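Local coordinates for O-methyltransferase, putative (Bacillus cereus, PDB 3DUL), which probably transfers a methyl group from S-adenosyl-L-methionine to a hydroxyl oxygen of an acceptor substrate, at residues S43-K48 / L205-S210; Y149-L154 / E197-A202. All coordinates share one frame; numbering follows the deposited sequence.

Interaction 1: residues S43-K48 / L205-S210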
# COMPACT_ATOMS: atom_id res chain seq x y z
N SER B 43 13.88 5.46 -2.10
CA SER B 43 12.56 5.96 -1.74
C SER B 43 12.17 5.76 -0.28
O SER B 43 11.75 4.67 0.12
CB SER B 43 11.50 5.31 -2.64
OG SER B 43 10.20 5.76 -2.32
N PRO B 44 12.32 6.81 0.54
CA PRO B 44 11.96 6.72 1.96
C PRO B 44 10.47 6.38 2.11
O PRO B 44 10.09 5.64 3.02
CB PRO B 44 12.28 8.12 2.48
CG PRO B 44 13.44 8.53 1.64
CD PRO B 44 13.05 8.06 0.26
N THR B 45 9.64 6.93 1.22
CA THR B 45 8.20 6.65 1.28
C THR B 45 7.92 5.17 1.00
O THR B 45 7.00 4.59 1.58
CB THR B 45 7.37 7.55 0.31
OG1 THR B 45 7.98 7.57 -0.99
CG2 THR B 45 7.25 8.97 0.86
N GLN B 46 8.70 4.55 0.11
CA GLN B 46 8.49 3.13 -0.15
C GLN B 46 9.01 2.32 1.04
O GLN B 46 8.43 1.31 1.43
CB GLN B 46 9.21 2.66 -1.42
CG GLN B 46 8.81 1.23 -1.78
CD GLN B 46 9.68 0.61 -2.85
OE1 GLN B 46 10.89 0.46 -2.68
NE2 GLN B 46 9.05 0.23 -3.96
N GLY B 47 10.13 2.76 1.62
CA GLY B 47 10.67 2.07 2.77
C GLY B 47 9.65 2.09 3.89
O GLY B 47 9.40 1.08 4.54
N LYS B 48 9.05 3.25 4.11
CA LYS B 48 8.04 3.41 5.15
C LYS B 48 6.86 2.47 4.85
O LYS B 48 6.34 1.80 5.74
CB LYS B 48 7.54 4.85 5.16
CG LYS B 48 7.81 5.59 6.44
CD LYS B 48 6.99 5.03 7.58
CE LYS B 48 7.17 5.89 8.81
NZ LYS B 48 6.86 7.33 8.52
N LEU B 205 0.93 0.00 -7.58
CA LEU B 205 1.05 1.31 -6.94
C LEU B 205 2.37 1.97 -7.31
O LEU B 205 3.21 1.36 -7.96
CB LEU B 205 1.04 1.13 -5.42
CG LEU B 205 0.05 0.09 -4.89
CD1 LEU B 205 0.54 -0.46 -3.56
CD2 LEU B 205 -1.32 0.73 -4.78
N GLN B 206 2.54 3.21 -6.89
CA GLN B 206 3.77 3.94 -7.14
C GLN B 206 4.01 4.84 -5.94
O GLN B 206 3.07 5.18 -5.21
CB GLN B 206 3.68 4.78 -8.42
CG GLN B 206 2.91 6.08 -8.25
CD GLN B 206 2.89 6.92 -9.52
OE1 GLN B 206 2.44 8.07 -9.51
NE2 GLN B 206 3.36 6.35 -10.62
N THR B 207 5.26 5.22 -5.74
CA THR B 207 5.64 6.10 -4.64
C THR B 207 6.80 6.91 -5.20
O THR B 207 7.53 6.43 -6.06
CB THR B 207 6.07 5.28 -3.41
OG1 THR B 207 6.17 6.15 -2.27
CG2 THR B 207 7.41 4.61 -3.65
N VAL B 208 6.98 8.14 -4.73
CA VAL B 208 8.08 8.96 -5.25
C VAL B 208 9.42 8.51 -4.70
O VAL B 208 9.49 7.94 -3.61
CB VAL B 208 7.90 10.46 -4.92
CG1 VAL B 208 8.18 10.73 -3.45
CG2 VAL B 208 8.81 11.30 -5.80
N GLY B 209 10.48 8.77 -5.46
CA GLY B 209 11.81 8.40 -5.04
C GLY B 209 12.79 9.50 -5.41
O GLY B 209 12.40 10.53 -5.96
N SER B 210 14.07 9.28 -5.13
CA SER B 210 15.10 10.28 -5.44
C SER B 210 15.19 10.56 -6.93
O SER B 210 15.28 11.72 -7.34
CB SER B 210 16.46 9.82 -4.91
OG SER B 210 16.81 8.55 -5.44
O HOH W 1 10.33 9.12 -0.84
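Ser43 and Thr45 hold the first turn of helix 44-57 against strand 200-209 through their hydroxyls. Ser43 OG donates to Val208 O at 2.6 Å. It reaches that carbonyl from off its plane, tilted by 29°, with a C=O...OG angle of 146°. The same OG accepts from Gln46 N at 3.1 Å, so Ser43 caps the helix while bonding the strand. Its chi1 of 180° sets OG opposite the backbone N, where both partners can be met. Thr45 OG1 and Thr207 OG1 form a short hydrogen bond of 2.6 Å. The two threonine side chains run past one another in opposite directions. A water accepts from Thr45 N and donates to Val208 O, which gives that carbonyl a second donor. Thr207 CG2 lies 3.5 Å from Gln46 CB and also touches Ser43 OG; the Thr207 and Gln46 side chains cross nearly at a right angle. Beyond this shell, Gln46 NE2 is bonded to Asp166, and Thr207 OG1 also to Ala204 O of the second subunit. Thr45 O is bonded there to Thr203 OG1, so the dimer interface runs alongside. Val42, next to the cap, and Ser72, near Gln46, bind S-adenosyl-L-homocysteine. The arrangement is an N-capped helix start docked on the outermost strand of the chain's own sheet, where the second subunit is bonded on, in the Rossmann-like methyltransferase fold, beside the cofactor site.

Interaction 2: residues Y149-L154 / E197-A202; sequences YFEWAL and EPRVSA
Leu154 of helix 146-155 packs against Arg199 and Val200, where a type I beta turn, Glu197 to Val200, enters the outermost strand of the chain's own Rossmann-like sheet. Leu154 CD2 lies over one face of the Arg199 guanidinium, 4.2 Å above its plane and offset toward the rim. It also meets Val200 CG1 at 3.7 Å. Leu154 CD1 sits in the corner between the Glu197 carboxylate and this guanidinium, 3.1 Å from Arg199 NH2 and near Glu197 CD. Phe150, one turn earlier, meets Val200 from the opposite direction. Its ring edge meets Val200 CG2 and Glu197 CG, with ring and carboxylate planes 44° apart. Phe190 and Ile194 of helix 188-195 also touch Phe150. Glu197 bends at chi2 (54°), and its OE2 accepts from Arg199 N at 3.0 Å through its anti lone pair. Arg199 NE to Glu197 OE2 is a weak hydrogen bond within a salt bridge. Glu151 OE2 lies 3.5 Å from Glu197 OE1, a repulsion that Arg199 probably offsets. The salt bridge from Glu151 OE1 to Arg199 NH2 is long, at 3.8 Å. A water accepts from Arg199 NH2 at 2.9 Å and donates to the backbone Glu151 O at 2.7 Å, only weakly to Glu151 OE1.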
# COMPACT_ATOMS: atom_id res chain seq x y z
N TYR B 149 11.66 -14.64 -10.12
CA TYR B 149 11.60 -14.38 -8.69
C TYR B 149 10.16 -14.36 -8.18
O TYR B 149 9.90 -14.74 -7.04
CB TYR B 149 12.32 -13.07 -8.36
CG TYR B 149 13.81 -13.14 -8.63
CD1 TYR B 149 14.44 -14.36 -8.88
CD2 TYR B 149 14.59 -11.98 -8.66
CE1 TYR B 149 15.80 -14.44 -9.17
CE2 TYR B 149 15.97 -12.05 -8.94
CZ TYR B 149 16.56 -13.27 -9.20
OH TYR B 149 17.91 -13.35 -9.49
N PHE B 150 9.24 -13.93 -9.03
CA PHE B 150 7.84 -13.92 -8.62
C PHE B 150 7.36 -15.35 -8.43
O PHE B 150 6.76 -15.68 -7.40
CB PHE B 150 6.96 -13.24 -9.67
CG PHE B 150 5.49 -13.44 -9.44
CD1 PHE B 150 4.86 -12.81 -8.37
CD2 PHE B 150 4.75 -14.29 -10.25
CE1 PHE B 150 3.51 -13.04 -8.11
CE2 PHE B 150 3.40 -14.52 -10.00
CZ PHE B 150 2.78 -13.89 -8.93
N GLU B 151 7.63 -16.21 -9.41
CA GLU B 151 7.22 -17.61 -9.31
C GLU B 151 7.87 -18.28 -8.11
O GLU B 151 7.25 -19.09 -7.42
CB GLU B 151 7.57 -18.38 -10.60
CG GLU B 151 6.68 -18.05 -11.80
CD GLU B 151 5.21 -18.31 -11.54
OE1 GLU B 151 4.87 -19.40 -11.03
OE2 GLU B 151 4.38 -17.43 -11.87
N TRP B 152 9.14 -17.94 -7.84
CA TRP B 152 9.80 -18.53 -6.68
C TRP B 152 9.22 -17.97 -5.38
O TRP B 152 9.15 -18.67 -4.39
CB TRP B 152 11.32 -18.29 -6.74
CG TRP B 152 12.04 -19.49 -7.31
CD1 TRP B 152 12.45 -19.67 -8.61
CD2 TRP B 152 12.31 -20.73 -6.63
NE1 TRP B 152 12.95 -20.94 -8.78
CE2 TRP B 152 12.88 -21.61 -7.58
CE3 TRP B 152 12.12 -21.18 -5.32
CZ2 TRP B 152 13.26 -22.92 -7.25
CZ3 TRP B 152 12.50 -22.48 -4.99
CH2 TRP B 152 13.06 -23.33 -5.96
N ALA B 153 8.80 -16.70 -5.40
CA ALA B 153 8.19 -16.08 -4.21
C ALA B 153 6.95 -16.89 -3.85
O ALA B 153 6.75 -17.29 -2.69
CB ALA B 153 7.81 -14.64 -4.51
N LEU B 154 6.12 -17.13 -4.86
CA LEU B 154 4.88 -17.90 -4.70
C LEU B 154 5.20 -19.29 -4.15
O LEU B 154 4.54 -19.78 -3.24
CB LEU B 154 4.19 -18.07 -6.06
CG LEU B 154 2.82 -17.45 -6.30
CD1 LEU B 154 2.25 -18.05 -7.58
CD2 LEU B 154 1.88 -17.74 -5.13
N GLU B 197 -1.74 -15.58 -13.26
CA GLU B 197 -1.48 -16.39 -12.08
C GLU B 197 -2.66 -16.37 -11.11
O GLU B 197 -2.80 -15.45 -10.30
CB GLU B 197 -0.22 -15.90 -11.36
CG GLU B 197 0.11 -16.68 -10.10
CD GLU B 197 0.19 -18.17 -10.33
OE1 GLU B 197 1.20 -18.65 -10.90
OE2 GLU B 197 -0.77 -18.88 -9.95
N PRO B 198 -3.52 -17.39 -11.18
CA PRO B 198 -4.72 -17.54 -10.34
C PRO B 198 -4.47 -17.59 -8.83
O PRO B 198 -5.35 -17.25 -8.05
CB PRO B 198 -5.35 -18.84 -10.85
CG PRO B 198 -4.90 -18.88 -12.29
CD PRO B 198 -3.46 -18.47 -12.18
N ARG B 199 -3.27 -18.03 -8.43
CA ARG B 199 -2.94 -18.14 -7.01
C ARG B 199 -2.72 -16.82 -6.28
O ARG B 199 -2.46 -16.82 -5.07
CB ARG B 199 -1.70 -19.02 -6.81
CG ARG B 199 -1.96 -20.51 -6.96
CD ARG B 199 -0.69 -21.30 -6.70
NE ARG B 199 0.39 -20.89 -7.59
CZ ARG B 199 1.60 -21.42 -7.59
NH1 ARG B 199 1.91 -22.39 -6.74
NH2 ARG B 199 2.51 -20.98 -8.45
N VAL B 200 -2.80 -15.70 -7.00
CA VAL B 200 -2.60 -14.40 -6.36
C VAL B 200 -3.61 -13.36 -6.82
O VAL B 200 -4.19 -13.46 -7.90
CB VAL B 200 -1.18 -13.84 -6.64
CG1 VAL B 200 -0.13 -14.87 -6.29
CG2 VAL B 200 -1.07 -13.41 -8.09
N SER B 201 -3.80 -12.35 -5.98
CA SER B 201 -4.69 -11.23 -6.28
C SER B 201 -3.76 -10.04 -6.10
O SER B 201 -3.08 -9.95 -5.09
CB SER B 201 -5.83 -11.18 -5.25
OG SER B 201 -6.72 -10.13 -5.55
N ALA B 202 -3.73 -9.12 -7.06
CA ALA B 202 -2.81 -8.00 -6.94
C ALA B 202 -3.27 -6.67 -7.50
O ALA B 202 -4.25 -6.59 -8.23
CB ALA B 202 -1.47 -8.37 -7.60
O HOH W 2 5.34 -20.91 -8.10

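Overall arrangement
Both contacts use strand 200-209, an outermost strand of the sheet within the chain, and their centres lie 23 Å apart. Interaction 1 holds the C-terminal end of the strand to the start of helix 44-57. Interaction 2 holds the turn at its N-terminal end to helix 146-155. Interaction 1 is fully buried; hydroxyls, a carbonyl and one water make its bonds, with a few methyl and CH contacts beside them. Interaction 2 is partly buried. Its apolar side chains pack inward, and a salt-bridge network lies toward the surface. Interaction 1 is bonded to the second subunit, whereas beside interaction 2, Ser201 packs on Lys48 of the second subunit.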